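Local coordinates for protein major allergen Dau c 1 (Daucus carota, PDB 2WQL) that belongs to the Bet v 1 family of plant defence proteins, acts as an allergen, and probably binds small hydrophobic ligands in an internal cavity, at residues Q4-S15 against G110-F120; I64-D72 against S83-L91. The protein carries 4 engineered substitutions. All blocks are in the same frame, centred on the assembly; numbering follows the deposited sequence.

Contact 1: residues Q4-S15 against G110-F120; sequences QSHSLEITSSVS and GGSITKTTAIF. With P4C (O-acetaldehydyl-hexaethylene glycol), chain E.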
ATOM      1  N   GLN A   4      17.471 -19.966  -4.367  1.00 24.40           N
ATOM      2  CA  GLN A   4      16.067 -19.803  -3.994  1.00 24.19           C
ATOM      3  C   GLN A   4      15.951 -18.893  -2.787  1.00 24.18           C
ATOM      4  O   GLN A   4      16.708 -19.018  -1.854  1.00 23.84           O
ATOM      5  CB  GLN A   4      15.420 -21.172  -3.691  1.00 24.08           C
ATOM      6  CG  GLN A   4      13.931 -21.124  -3.409  1.00 23.73           C
ATOM      7  CD  GLN A   4      13.317 -22.483  -3.089  1.00 23.15           C
ATOM      8  OE1 GLN A   4      13.991 -23.498  -3.105  1.00 23.94           O
ATOM      9  NE2 GLN A   4      12.031 -22.496  -2.793  1.00 20.99           N
ATOM     10  N   SER A   5      15.001 -17.969  -2.812  1.00 24.40           N
ATOM     11  CA  SER A   5      14.839 -17.044  -1.701  1.00 24.71           C
ATOM     12  C   SER A   5      13.367 -16.722  -1.398  1.00 24.54           C
ATOM     13  O   SER A   5      12.476 -17.013  -2.179  1.00 24.34           O
ATOM     14  CB  SER A   5      15.628 -15.759  -1.973  1.00 24.58           C
ATOM     15  OG  SER A   5      15.005 -15.033  -3.003  1.00 25.18           O
ATOM     16  N   HIS A   6      13.125 -16.131  -0.242  1.00 24.60           N
ATOM     17  CA  HIS A   6      11.761 -15.809   0.169  1.00 24.90           C
ATOM     18  C   HIS A   6      11.776 -14.681   1.169  1.00 24.85           C
ATOM     19  O   HIS A   6      12.702 -14.561   1.969  1.00 24.65           O
ATOM     20  CB  HIS A   6      11.108 -17.033   0.806  1.00 25.11           C
ATOM     21  CG  HIS A   6       9.730 -16.786   1.327  1.00 25.96           C
ATOM     22  ND1 HIS A   6       8.639 -16.617   0.496  1.00 27.80           N
ATOM     23  CD2 HIS A   6       9.258 -16.695   2.596  1.00 27.09           C
ATOM     24  CE1 HIS A   6       7.556 -16.422   1.232  1.00 28.73           C
ATOM     25  NE2 HIS A   6       7.903 -16.464   2.510  1.00 28.36           N
ATOM     26  N   SER A   7      10.764 -13.835   1.139  1.00 24.91           N
ATOM     27  CA  SER A   7      10.701 -12.818   2.159  1.00 25.43           C
ATOM     28  C   SER A   7       9.387 -12.821   2.902  1.00 25.20           C
ATOM     29  O   SER A   7       8.362 -13.219   2.372  1.00 24.92           O
ATOM     30  CB  SER A   7      10.991 -11.440   1.572  1.00 25.81           C
ATOM     31  OG  SER A   7       9.935 -11.028   0.741  1.00 26.49           O
ATOM     32  N   LEU A   8       9.462 -12.375   4.150  1.00 25.60           N
ATOM     33  CA  LEU A   8       8.330 -12.300   5.062  1.00 25.92           C
ATOM     34  C   LEU A   8       8.331 -10.931   5.715  1.00 26.27           C
ATOM     35  O   LEU A   8       9.360 -10.485   6.226  1.00 27.02           O
ATOM     36  CB  LEU A   8       8.464 -13.373   6.146  1.00 25.90           C
ATOM     37  CG  LEU A   8       7.424 -13.328   7.269  1.00 26.64           C
ATOM     38  CD1 LEU A   8       6.019 -13.692   6.729  1.00 25.64           C
ATOM     39  CD2 LEU A   8       7.859 -14.248   8.430  1.00 26.10           C
ATOM     40  N   GLU A   9       7.180 -10.273   5.713  1.00 26.64           N
ATOM     41  CA  GLU A   9       7.044  -8.978   6.361  1.00 26.77           C
ATOM     42  C   GLU A   9       5.990  -9.095   7.434  1.00 26.46           C
ATOM     43  O   GLU A   9       4.934  -9.671   7.197  1.00 26.48           O
ATOM     44  CB  GLU A   9       6.667  -7.907   5.350  1.00 26.83           C
ATOM     45  CG  GLU A   9       7.797  -7.626   4.384  1.00 29.34           C
ATOM     46  CD  GLU A   9       7.570  -6.391   3.516  1.00 34.27           C
ATOM     47  OE1 GLU A   9       6.501  -5.723   3.630  1.00 35.54           O
ATOM     48  OE2 GLU A   9       8.489  -6.086   2.708  1.00 38.23           O
ATOM     49  N   ILE A  10       6.285  -8.584   8.625  1.00 26.03           N
ATOM     50  CA  ILE A  10       5.302  -8.586   9.700  1.00 25.82           C
ATOM     51  C   ILE A  10       5.120  -7.167  10.234  1.00 25.81           C
ATOM     52  O   ILE A  10       6.063  -6.516  10.647  1.00 25.86           O
ATOM     53  CB  ILE A  10       5.694  -9.532  10.854  1.00 25.68           C
ATOM     54  CG1 ILE A  10       5.949 -10.953  10.346  1.00 25.83           C
ATOM     55  CG2 ILE A  10       4.607  -9.566  11.897  1.00 25.48           C
ATOM     56  CD1 ILE A  10       6.727 -11.826  11.312  1.00 25.30           C
ATOM     57  N   THR A  11       3.883  -6.704  10.218  1.00 26.00           N
ATOM     58  CA  THR A  11       3.539  -5.377  10.704  1.00 26.17           C
ATOM     59  C   THR A  11       3.182  -5.424  12.187  1.00 25.91           C
ATOM     60  O   THR A  11       2.582  -6.392  12.662  1.00 26.00           O
ATOM     61  CB  THR A  11       2.348  -4.804   9.898  1.00 26.27           C
ATOM     62  OG1 THR A  11       2.753  -4.640   8.537  1.00 27.05           O
ATOM     63  CG2 THR A  11       1.913  -3.453  10.416  1.00 27.16           C
ATOM     64  N   SER A  12       3.553  -4.370  12.906  1.00 25.56           N
ATOM     65  CA  SER A  12       3.250  -4.240  14.320  1.00 25.36           C
ATOM     66  C   SER A  12       2.986  -2.792  14.687  1.00 25.33           C
ATOM     67  O   SER A  12       3.558  -1.893  14.108  1.00 25.70           O
ATOM     68  CB  SER A  12       4.410  -4.764  15.170  1.00 25.35           C
ATOM     69  OG  SER A  12       4.153  -4.603  16.563  1.00 25.10           O
ATOM     70  N   SER A  13       2.125  -2.575  15.669  1.00 25.26           N
ATOM     71  CA  SER A  13       1.882  -1.237  16.193  1.00 25.02           C
ATOM     72  C   SER A  13       2.923  -0.851  17.228  1.00 24.63           C
ATOM     73  O   SER A  13       2.976   0.309  17.618  1.00 24.67           O
ATOM     74  CB  SER A  13       0.487  -1.135  16.818  1.00 25.04           C
ATOM     75  OG  SER A  13       0.340  -2.030  17.899  1.00 25.83           O
ATOM     76  N   VAL A  14       3.723  -1.815  17.684  1.00 24.15           N
ATOM     77  CA  VAL A  14       4.819  -1.552  18.608  1.00 24.01           C
ATOM     78  C   VAL A  14       6.005  -0.945  17.840  1.00 24.15           C
ATOM     79  O   VAL A  14       6.223  -1.247  16.666  1.00 24.44           O
ATOM     80  CB  VAL A  14       5.274  -2.843  19.335  1.00 24.22           C
ATOM     81  CG1 VAL A  14       6.516  -2.583  20.160  1.00 23.58           C
ATOM     82  CG2 VAL A  14       4.157  -3.396  20.205  1.00 23.24           C
ATOM     83  N   SER A  15       6.775  -0.092  18.506  1.00 24.02           N
ATOM     84  CA  SER A  15       7.876   0.619  17.856  1.00 23.53           C
ATOM     85  C   SER A  15       9.010  -0.317  17.460  1.00 23.31           C
ATOM     86  O   SER A  15       9.157  -1.401  18.013  1.00 23.03           O
ATOM     87  CB  SER A  15       8.413   1.717  18.774  1.00 23.23           C
ATOM     88  OG  SER A  15       9.221   1.168  19.797  1.00 23.20           O
ATOM     89  N   GLY A 110       4.297   5.338  14.168  1.00 26.98           N
ATOM     90  CA  GLY A 110       5.001   4.982  15.405  1.00 26.60           C
ATOM     91  C   GLY A 110       5.126   3.482  15.609  1.00 26.25           C
ATOM     92  O   GLY A 110       5.665   3.048  16.628  1.00 26.45           O
ATOM     93  N   GLY A 111       4.631   2.695  14.653  1.00 25.63           N
ATOM     94  CA  GLY A 111       4.805   1.249  14.667  1.00 25.31           C
ATOM     95  C   GLY A 111       6.005   0.837  13.848  1.00 25.09           C
ATOM     96  O   GLY A 111       6.932   1.630  13.672  1.00 25.21           O
ATOM     97  N   SER A 112       5.987  -0.400  13.348  1.00 24.69           N
ATOM     98  CA  SER A 112       7.127  -0.960  12.630  1.00 24.75           C
ATOM     99  C   SER A 112       6.758  -2.069  11.644  1.00 24.45           C
ATOM    100  O   SER A 112       5.686  -2.642  11.729  1.00 24.75           O
ATOM    101  CB  SER A 112       8.138  -1.507  13.638  1.00 24.98           C
ATOM    102  OG  SER A 112       7.554  -2.506  14.482  1.00 25.37           O
ATOM    103  N   ILE A 113       7.657  -2.336  10.703  1.00 24.20           N
ATOM    104  CA  ILE A 113       7.587  -3.501   9.828  1.00 24.38           C
ATOM    105  C   ILE A 113       8.884  -4.265   9.997  1.00 24.50           C
ATOM    106  O   ILE A 113       9.953  -3.687   9.869  1.00 24.86           O
ATOM    107  CB  ILE A 113       7.457  -3.130   8.338  1.00 24.49           C
ATOM    108  CG1 ILE A 113       6.176  -2.334   8.071  1.00 25.16           C
ATOM    109  CG2 ILE A 113       7.405  -4.379   7.487  1.00 24.54           C
ATOM    110  CD1 ILE A 113       6.119  -1.706   6.708  1.00 24.48           C
ATOM    111  N   THR A 114       8.791  -5.556  10.294  1.00 24.51           N
ATOM    112  CA  THR A 114       9.960  -6.412  10.425  1.00 24.52           C
ATOM    113  C   THR A 114      10.078  -7.187   9.107  1.00 25.10           C
ATOM    114  O   THR A 114       9.201  -8.004   8.777  1.00 25.68           O
ATOM    115  CB  THR A 114       9.822  -7.357  11.645  1.00 24.29           C
ATOM    116  OG1 THR A 114       9.795  -6.574  12.841  1.00 24.56           O
ATOM    117  CG2 THR A 114      10.959  -8.328  11.732  1.00 22.48           C
ATOM    118  N   LYS A 115      11.144  -6.913   8.359  1.00 25.06           N
ATOM    119  CA  LYS A 115      11.360  -7.496   7.038  1.00 25.72           C
ATOM    120  C   LYS A 115      12.458  -8.552   7.094  1.00 26.09           C
ATOM    121  O   LYS A 115      13.596  -8.213   7.462  1.00 26.87           O
ATOM    122  CB  LYS A 115      11.761  -6.391   6.058  1.00 25.58           C
ATOM    123  CG  LYS A 115      10.707  -5.260   5.938  1.00 26.48           C
ATOM    124  CD  LYS A 115      11.062  -4.215   4.880  1.00 26.97           C
ATOM    125  CE  LYS A 115       9.899  -3.257   4.610  1.00 28.00           C
ATOM    126  NZ  LYS A 115      10.341  -2.003   3.892  1.00 28.46           N
ATOM    127  N   THR A 116      12.135  -9.806   6.748  1.00 26.02           N
ATOM    128  CA  THR A 116      13.115 -10.894   6.739  1.00 26.41           C
ATOM    129  C   THR A 116      13.250 -11.492   5.350  1.00 26.30           C
ATOM    130  O   THR A 116      12.266 -11.771   4.688  1.00 26.32           O
ATOM    131  CB  THR A 116      12.744 -12.032   7.708  1.00 26.65           C
ATOM    132  OG1 THR A 116      12.513 -11.482   9.011  1.00 28.15           O
ATOM    133  CG2 THR A 116      13.869 -13.086   7.775  1.00 26.57           C
ATOM    134  N   THR A 117      14.485 -11.697   4.928  1.00 26.12           N
ATOM    135  CA  THR A 117      14.791 -12.392   3.690  1.00 26.05           C
ATOM    136  C   THR A 117      15.517 -13.678   4.045  1.00 25.65           C
ATOM    137  O   THR A 117      16.497 -13.655   4.781  1.00 25.79           O
ATOM    138  CB  THR A 117      15.726 -11.538   2.799  1.00 26.28           C
ATOM    139  OG1 THR A 117      15.058 -10.318   2.453  1.00 26.64           O
ATOM    140  CG2 THR A 117      16.142 -12.320   1.553  1.00 25.54           C
ATOM    141  N   ALA A 118      15.023 -14.789   3.522  1.00 25.34           N
ATOM    142  CA  ALA A 118      15.620 -16.089   3.713  1.00 24.85           C
ATOM    143  C   ALA A 118      16.165 -16.575   2.364  1.00 25.04           C
ATOM    144  O   ALA A 118      15.465 -16.477   1.327  1.00 24.79           O
ATOM    145  CB  ALA A 118      14.589 -17.037   4.240  1.00 24.57           C
ATOM    146  N   ILE A 119      17.403 -17.087   2.377  1.00 25.01           N
ATOM    147  CA  ILE A 119      18.030 -17.652   1.191  1.00 25.02           C
ATOM    148  C   ILE A 119      18.372 -19.100   1.476  1.00 25.11           C
ATOM    149  O   ILE A 119      19.105 -19.385   2.421  1.00 24.90           O
ATOM    150  CB  ILE A 119      19.282 -16.879   0.796  1.00 25.28           C
ATOM    151  CG1 ILE A 119      18.937 -15.402   0.553  1.00 25.94           C
ATOM    152  CG2 ILE A 119      19.914 -17.499  -0.440  1.00 24.26           C
ATOM    153  CD1 ILE A 119      20.132 -14.503   0.411  1.00 27.05           C
ATOM    154  N   PHE A 120      17.814 -20.007   0.669  1.00 25.29           N
ATOM    155  CA  PHE A 120      17.985 -21.446   0.857  1.00 25.56           C
ATOM    156  C   PHE A 120      19.103 -21.995  -0.035  1.00 25.62           C
ATOM    157  O   PHE A 120      18.985 -22.020  -1.260  1.00 25.81           O
ATOM    158  CB  PHE A 120      16.679 -22.191   0.547  1.00 25.79           C
ATOM    159  CG  PHE A 120      15.484 -21.660   1.277  1.00 26.56           C
ATOM    160  CD1 PHE A 120      14.655 -20.742   0.679  1.00 27.35           C
ATOM    161  CD2 PHE A 120      15.193 -22.084   2.568  1.00 27.37           C
ATOM    162  CE1 PHE A 120      13.548 -20.249   1.349  1.00 27.84           C
ATOM    163  CE2 PHE A 120      14.093 -21.602   3.250  1.00 27.00           C
ATOM    164  CZ  PHE A 120      13.271 -20.679   2.644  1.00 27.54           C
TER
HETATM  165  O1  P4C E 200      16.612 -14.182  17.712  1.00 44.82           O
HETATM  166  C2  P4C E 200      16.262 -14.677  16.644  1.00 42.98           C
HETATM  167  C3  P4C E 200      15.630 -13.839  15.547  1.00 41.99           C
HETATM  168  O4  P4C E 200      15.416 -14.694  14.409  1.00 42.74           O
HETATM  169  C5  P4C E 200      15.230 -14.054  13.127  1.00 40.77           C
HETATM  170  C6  P4C E 200      15.526 -15.081  12.024  1.00 40.48           C
HETATM  171  O7  P4C E 200      14.333 -15.712  11.569  1.00 41.48           O
HETATM  172  C8  P4C E 200      13.474 -14.882  10.755  1.00 41.56           C
HETATM  173  C9  P4C E 200      11.993 -14.876  11.200  1.00 40.39           C
HETATM  174  O10 P4C E 200      11.601 -13.572  11.697  1.00 38.26           O
HETATM  175  C11 P4C E 200      10.454 -13.580  12.568  1.00 35.38           C
HETATM  176  C12 P4C E 200      10.845 -13.284  14.015  1.00 34.68           C
HETATM  177  O13 P4C E 200      10.497 -14.387  14.866  1.00 34.28           O
HETATM  178  C14 P4C E 200      10.760 -14.179  16.260  1.00 33.33           C
HETATM  179  C15 P4C E 200      12.211 -14.500  16.601  1.00 34.50           C
HETATM  180  O16 P4C E 200      12.327 -15.784  17.218  1.00 37.06           O
HETATM  181  C17 P4C E 200      13.589 -16.456  16.987  1.00 39.01           C
HETATM  182  C18 P4C E 200      13.404 -17.988  16.893  1.00 40.07           C
HETATM  183  O19 P4C E 200      14.459 -18.644  16.147  1.00 41.22           O
HETATM  184  C20 P4C E 200      14.083 -19.110  14.834  1.00 41.31           C
HETATM  185  C21 P4C E 200      15.301 -19.094  13.888  1.00 42.05           C
HETATM  186  O22 P4C E 200      15.087 -18.393  12.639  1.00 42.60           O
HETATM  187  O   HOH W   1       7.439  -5.046  13.181  1.00 22.48           O
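S112 and V14 meet where the two strands run out: the hydroxyl OG of S112 donates to the carbonyl O of V14 at 2.9 Å, coming in 22° off the carbonyl plane. OG reaches that carbonyl because it stands between its own backbone N and carbonyl carbon (chi1 58°). The same hydroxyl accepts from a water that also donates to the carbonyl O of I10 and lies 2.8 Å from OG1 of T114. Next to it the chain of 4-15 turns through an ST turn, V14 N donating to S12 OG at 3.0 Å, and S15, at the N-cap of helix 16-25, takes a weak bond from K18 N on its OG. CA of G111 packs against the carbonyl oxygens of S12, S13 and V14. Away from the turn the pairing is regular and antiparallel, from S5 with I119 to S12 with S112, and joins the first strand of the Bet v 1 fold to the last, at one margin of the curved sheet that wraps the long helix 130-153. On that helix-facing side T116 turns CG2 anti to its backbone N, and this methyl comes within 3.5 Å of C8 of the bound glycol. Near the other end the F120 ring receives CB of H6 at its edge, 4.1 Å from CE1, while the extended Q4 chain passes the ring obliquely, CG 4.2 Å from CD1 and the amide plane turned 55° from it. OE1 of Q4 accepts from V128 N, and NE2 of H6 bonds to D137. On the reverse face E9 and K115 run side by side, OE2 lying 3.7 Å from CE of the lysine, and OG of S5 and OG1 of T117 hydrogen-bond to the carbonyl oxygens of A108 and P106 of the second subunit.

Contact 2: residues I64-D72 against S83-L91; sequences ITTMTVRTD and STVIDGDIL. Engineered in segment 64-72: T66 (natural residue Ser).
OD1 of D89 takes two backbone N-H groups, from T65 at 3.1 Å on its syn side and from T66 at 3.3 Å, the latter from well above the carboxylate plane. OD2 receives the hydroxyl OG1 of T65 at 2.8 Å. In return the backbone N of D89 donates to OG1 of T66, an engineered residue, so the residues leading into strand 66-75 and the 3-10 turn 89-91 are joined through both the carboxylate and the backbone N of D89. At the far end T84 OG1 donates to the syn lone pair of D72 OD2 at 2.6 Å, while R70 NE forms a salt bridge to OD1. The R70 chain bends at chi3 (68°), and CG2 of I86 sits over one face of its guanidinium, toward the rim. Between these polar ends the antiparallel pairing slips by one residue at a beta bulge between T68 and V69, and I90 packs CG2 on CB of M67 at 3.7 Å. V69 and S83 also touch the bound glycol. The two strands form the hairpin 66-75 and 80-87, flanked in the sheet by strand 53-57 beside the first and strand 95-106 beside the second.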
ATOM      1  N   ILE A  64       8.825 -29.923  12.991  1.00 29.66           N
ATOM      2  CA  ILE A  64      10.274 -29.671  13.134  1.00 29.45           C
ATOM      3  C   ILE A  64      10.653 -29.891  14.594  1.00 29.26           C
ATOM      4  O   ILE A  64      10.131 -29.191  15.461  1.00 29.66           O
ATOM      5  CB  ILE A  64      10.631 -28.230  12.790  1.00 29.52           C
ATOM      6  CG1 ILE A  64      10.308 -27.920  11.320  1.00 30.15           C
ATOM      7  CG2 ILE A  64      12.099 -27.968  13.078  1.00 29.56           C
ATOM      8  CD1 ILE A  64      10.538 -26.419  10.933  1.00 29.94           C
ATOM      9  N   THR A  65      11.547 -30.844  14.872  1.00 28.84           N
ATOM     10  CA  THR A  65      11.940 -31.137  16.261  1.00 28.72           C
ATOM     11  C   THR A  65      13.256 -30.466  16.712  1.00 28.24           C
ATOM     12  O   THR A  65      13.433 -30.224  17.914  1.00 28.55           O
ATOM     13  CB  THR A  65      12.034 -32.666  16.548  1.00 28.75           C
ATOM     14  OG1 THR A  65      13.328 -33.158  16.193  1.00 28.98           O
ATOM     15  CG2 THR A  65      10.972 -33.438  15.777  1.00 29.44           C
ATOM     16  N   THR A  66      14.172 -30.190  15.778  1.00 27.37           N
ATOM     17  CA  THR A  66      15.494 -29.628  16.126  1.00 26.92           C
ATOM     18  C   THR A  66      16.001 -28.630  15.096  1.00 26.67           C
ATOM     19  O   THR A  66      15.872 -28.863  13.883  1.00 26.54           O
ATOM     20  CB  THR A  66      16.591 -30.724  16.229  1.00 26.81           C
ATOM     21  OG1 THR A  66      16.661 -31.438  14.989  1.00 26.87           O
ATOM     22  CG2 THR A  66      16.314 -31.712  17.352  1.00 26.32           C
ATOM     23  N   MET A  67      16.580 -27.526  15.580  1.00 26.37           N
ATOM     24  CA  MET A  67      17.309 -26.582  14.711  1.00 26.22           C
ATOM     25  C   MET A  67      18.463 -25.908  15.444  1.00 25.41           C
ATOM     26  O   MET A  67      18.347 -25.583  16.625  1.00 25.26           O
ATOM     27  CB  MET A  67      16.379 -25.534  14.109  1.00 26.56           C
ATOM     28  CG  MET A  67      15.856 -24.522  15.072  1.00 28.73           C
ATOM     29  SD  MET A  67      14.561 -23.537  14.274  1.00 34.01           S
ATOM     30  CE  MET A  67      13.083 -24.236  15.030  1.00 31.60           C
ATOM     31  N   THR A  68      19.572 -25.734  14.725  1.00 24.61           N
ATOM     32  CA  THR A  68      20.768 -25.083  15.228  1.00 24.06           C
ATOM     33  C   THR A  68      20.948 -23.815  14.431  1.00 23.89           C
ATOM     34  O   THR A  68      21.056 -23.871  13.209  1.00 24.07           O
ATOM     35  CB  THR A  68      22.007 -25.976  15.039  1.00 24.17           C
ATOM     36  OG1 THR A  68      21.827 -27.196  15.763  1.00 23.91           O
ATOM     37  CG2 THR A  68      23.283 -25.289  15.519  1.00 23.54           C
ATOM     38  N   VAL A  69      20.990 -22.673  15.120  1.00 23.69           N
ATOM     39  CA  VAL A  69      21.024 -21.360  14.469  1.00 23.29           C
ATOM     40  C   VAL A  69      22.234 -20.550  14.918  1.00 23.05           C
ATOM     41  O   VAL A  69      22.420 -20.333  16.103  1.00 22.66           O
ATOM     42  CB  VAL A  69      19.746 -20.569  14.794  1.00 23.26           C
ATOM     43  CG1 VAL A  69      19.749 -19.196  14.107  1.00 22.20           C
ATOM     44  CG2 VAL A  69      18.535 -21.383  14.397  1.00 23.29           C
ATOM     45  N   ARG A  70      23.027 -20.093  13.953  1.00 22.94           N
ATOM     46  CA  ARG A  70      24.204 -19.273  14.216  1.00 23.09           C
ATOM     47  C   ARG A  70      23.858 -17.816  13.970  1.00 23.10           C
ATOM     48  O   ARG A  70      23.207 -17.509  12.985  1.00 23.30           O
ATOM     49  CB  ARG A  70      25.344 -19.689  13.297  1.00 23.12           C
ATOM     50  CG  ARG A  70      26.608 -18.861  13.417  1.00 24.00           C
ATOM     51  CD  ARG A  70      27.665 -19.342  12.437  1.00 24.34           C
ATOM     52  NE  ARG A  70      27.255 -19.068  11.064  1.00 24.85           N
ATOM     53  CZ  ARG A  70      27.413 -19.892  10.036  1.00 24.66           C
ATOM     54  NH1 ARG A  70      27.968 -21.076  10.188  1.00 25.07           N
ATOM     55  NH2 ARG A  70      26.991 -19.529   8.841  1.00 24.39           N
ATOM     56  N   THR A  71      24.288 -16.925  14.862  1.00 23.06           N
ATOM     57  CA  THR A  71      24.175 -15.487  14.634  1.00 23.05           C
ATOM     58  C   THR A  71      25.406 -15.019  13.859  1.00 23.08           C
ATOM     59  O   THR A  71      26.516 -15.190  14.340  1.00 22.54           O
ATOM     60  CB  THR A  71      24.139 -14.690  15.966  1.00 23.35           C
ATOM     61  OG1 THR A  71      23.060 -15.141  16.800  1.00 23.17           O
ATOM     62  CG2 THR A  71      23.995 -13.172  15.699  1.00 22.80           C
ATOM     63  N   ASP A  72      25.191 -14.423  12.681  1.00 23.22           N
ATOM     64  CA  ASP A  72      26.267 -13.935  11.822  1.00 23.39           C
ATOM     65  C   ASP A  72      26.597 -12.482  12.130  1.00 23.54           C
ATOM     66  O   ASP A  72      27.747 -12.077  12.035  1.00 23.65           O
ATOM     67  CB  ASP A  72      25.883 -14.074  10.356  1.00 23.62           C
ATOM     68  CG  ASP A  72      25.533 -15.505   9.974  1.00 25.32           C
ATOM     69  OD1 ASP A  72      26.421 -16.381  10.048  1.00 27.55           O
ATOM     70  OD2 ASP A  72      24.359 -15.754   9.586  1.00 27.90           O
ATOM     71  N   SER A  83      21.382 -14.187  10.576  1.00 25.77           N
ATOM     72  CA  SER A  83      21.596 -15.493  11.177  1.00 25.77           C
ATOM     73  C   SER A  83      21.369 -16.613  10.190  1.00 25.76           C
ATOM     74  O   SER A  83      20.631 -16.438   9.209  1.00 26.23           O
ATOM     75  CB  SER A  83      20.648 -15.691  12.347  1.00 25.93           C
ATOM     76  OG  SER A  83      19.304 -15.588  11.918  1.00 26.16           O
ATOM     77  N   THR A  84      21.991 -17.766  10.460  1.00 25.27           N
ATOM     78  CA  THR A  84      21.968 -18.906   9.541  1.00 24.93           C
ATOM     79  C   THR A  84      21.571 -20.181  10.241  1.00 24.28           C
ATOM     80  O   THR A  84      22.110 -20.504  11.282  1.00 24.04           O
ATOM     81  CB  THR A  84      23.343 -19.139   8.907  1.00 25.09           C
ATOM     82  OG1 THR A  84      23.807 -17.921   8.331  1.00 26.33           O
ATOM     83  CG2 THR A  84      23.267 -20.207   7.809  1.00 25.20           C
ATOM     84  N   VAL A  85      20.620 -20.903   9.669  1.00 23.96           N
ATOM     85  CA  VAL A  85      20.255 -22.217  10.196  1.00 23.98           C
ATOM     86  C   VAL A  85      21.216 -23.214   9.577  1.00 24.09           C
ATOM     87  O   VAL A  85      21.299 -23.310   8.357  1.00 24.03           O
ATOM     88  CB  VAL A  85      18.796 -22.612   9.861  1.00 23.93           C
ATOM     89  CG1 VAL A  85      18.460 -23.916  10.518  1.00 22.54           C
ATOM     90  CG2 VAL A  85      17.823 -21.507  10.293  1.00 22.92           C
ATOM     91  N   ILE A  86      21.952 -23.939  10.414  1.00 24.32           N
ATOM     92  CA  ILE A  86      23.052 -24.777   9.930  1.00 24.45           C
ATOM     93  C   ILE A  86      22.888 -26.276  10.187  1.00 24.86           C
ATOM     94  O   ILE A  86      23.626 -27.081   9.611  1.00 24.65           O
ATOM     95  CB  ILE A  86      24.423 -24.278  10.480  1.00 24.26           C
ATOM     96  CG1 ILE A  86      24.501 -24.412  11.999  1.00 24.38           C
ATOM     97  CG2 ILE A  86      24.650 -22.830  10.071  1.00 23.28           C
ATOM     98  CD1 ILE A  86      25.903 -24.215  12.558  1.00 23.59           C
ATOM     99  N   ASP A  87      21.940 -26.654  11.041  1.00 25.40           N
ATOM    100  CA  ASP A  87      21.726 -28.064  11.369  1.00 26.07           C
ATOM    101  C   ASP A  87      20.306 -28.254  11.851  1.00 25.98           C
ATOM    102  O   ASP A  87      19.629 -27.291  12.190  1.00 25.31           O
ATOM    103  CB  ASP A  87      22.710 -28.543  12.456  1.00 26.47           C
ATOM    104  CG  ASP A  87      22.835 -30.096  12.534  1.00 28.75           C
ATOM    105  OD1 ASP A  87      22.376 -30.800  11.603  1.00 31.50           O
ATOM    106  OD2 ASP A  87      23.416 -30.618  13.529  1.00 30.79           O
ATOM    107  N   GLY A  88      19.869 -29.508  11.863  1.00 26.37           N
ATOM    108  CA  GLY A  88      18.573 -29.894  12.427  1.00 26.80           C
ATOM    109  C   GLY A  88      17.666 -30.508  11.383  1.00 26.93           C
ATOM    110  O   GLY A  88      17.925 -30.377  10.185  1.00 27.04           O
ATOM    111  N   ASP A  89      16.589 -31.161  11.822  1.00 26.96           N
ATOM    112  CA  ASP A  89      15.639 -31.764  10.857  1.00 27.20           C
ATOM    113  C   ASP A  89      14.823 -30.707  10.072  1.00 26.85           C
ATOM    114  O   ASP A  89      14.137 -31.040   9.107  1.00 26.73           O
ATOM    115  CB  ASP A  89      14.733 -32.832  11.514  1.00 27.18           C
ATOM    116  CG  ASP A  89      13.862 -32.274  12.619  1.00 28.24           C
ATOM    117  OD1 ASP A  89      13.683 -31.039  12.676  1.00 29.61           O
ATOM    118  OD2 ASP A  89      13.336 -33.074  13.430  1.00 29.50           O
ATOM    119  N   ILE A  90      14.917 -29.444  10.495  1.00 26.60           N
ATOM    120  CA  ILE A  90      14.416 -28.305   9.724  1.00 26.51           C
ATOM    121  C   ILE A  90      15.039 -28.252   8.312  1.00 26.71           C
ATOM    122  O   ILE A  90      14.423 -27.741   7.375  1.00 26.69           O
ATOM    123  CB  ILE A  90      14.709 -26.961  10.457  1.00 26.61           C
ATOM    124  CG1 ILE A  90      14.095 -25.775   9.701  1.00 27.05           C
ATOM    125  CG2 ILE A  90      16.206 -26.739  10.622  1.00 25.39           C
ATOM    126  CD1 ILE A  90      14.093 -24.468  10.497  1.00 28.27           C
ATOM    127  N   LEU A  91      16.265 -28.763   8.163  1.00 26.65           N
ATOM    128  CA  LEU A  91      16.933 -28.789   6.856  1.00 26.47           C
ATOM    129  C   LEU A  91      16.436 -29.924   5.962  1.00 26.81           C
ATOM    130  O   LEU A  91      16.941 -30.117   4.854  1.00 26.49           O
ATOM    131  CB  LEU A  91      18.442 -28.912   7.034  1.00 26.22           C
ATOM    132  CG  LEU A  91      19.127 -27.798   7.829  1.00 25.40           C
ATOM    133  CD1 LEU A  91      20.603 -28.097   7.844  1.00 24.34           C
ATOM    134  CD2 LEU A  91      18.862 -26.409   7.281  1.00 23.21           C
TER

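Both contacts belong to one antiparallel sheet but lie on opposite sides of the chain's centre, about 19 Å apart between centres. Contact 1 joins strands distant in sequence, with 5-12 outermost within the chain; contact 2 is a local hairpin flanked on both sides. In each, the face turned to the pocket is the more buried (I10, T114 and T116; V69, V85 and S83), while E9 and T11 in contact 1 and D87 in contact 2 are exposed. The first is a long regular pairing, and some residues of one face, such as S5 and T117, meet a second subunit. The second is interrupted by a bulge and held by aspartates at both ends, untouched by another chain of the assembly.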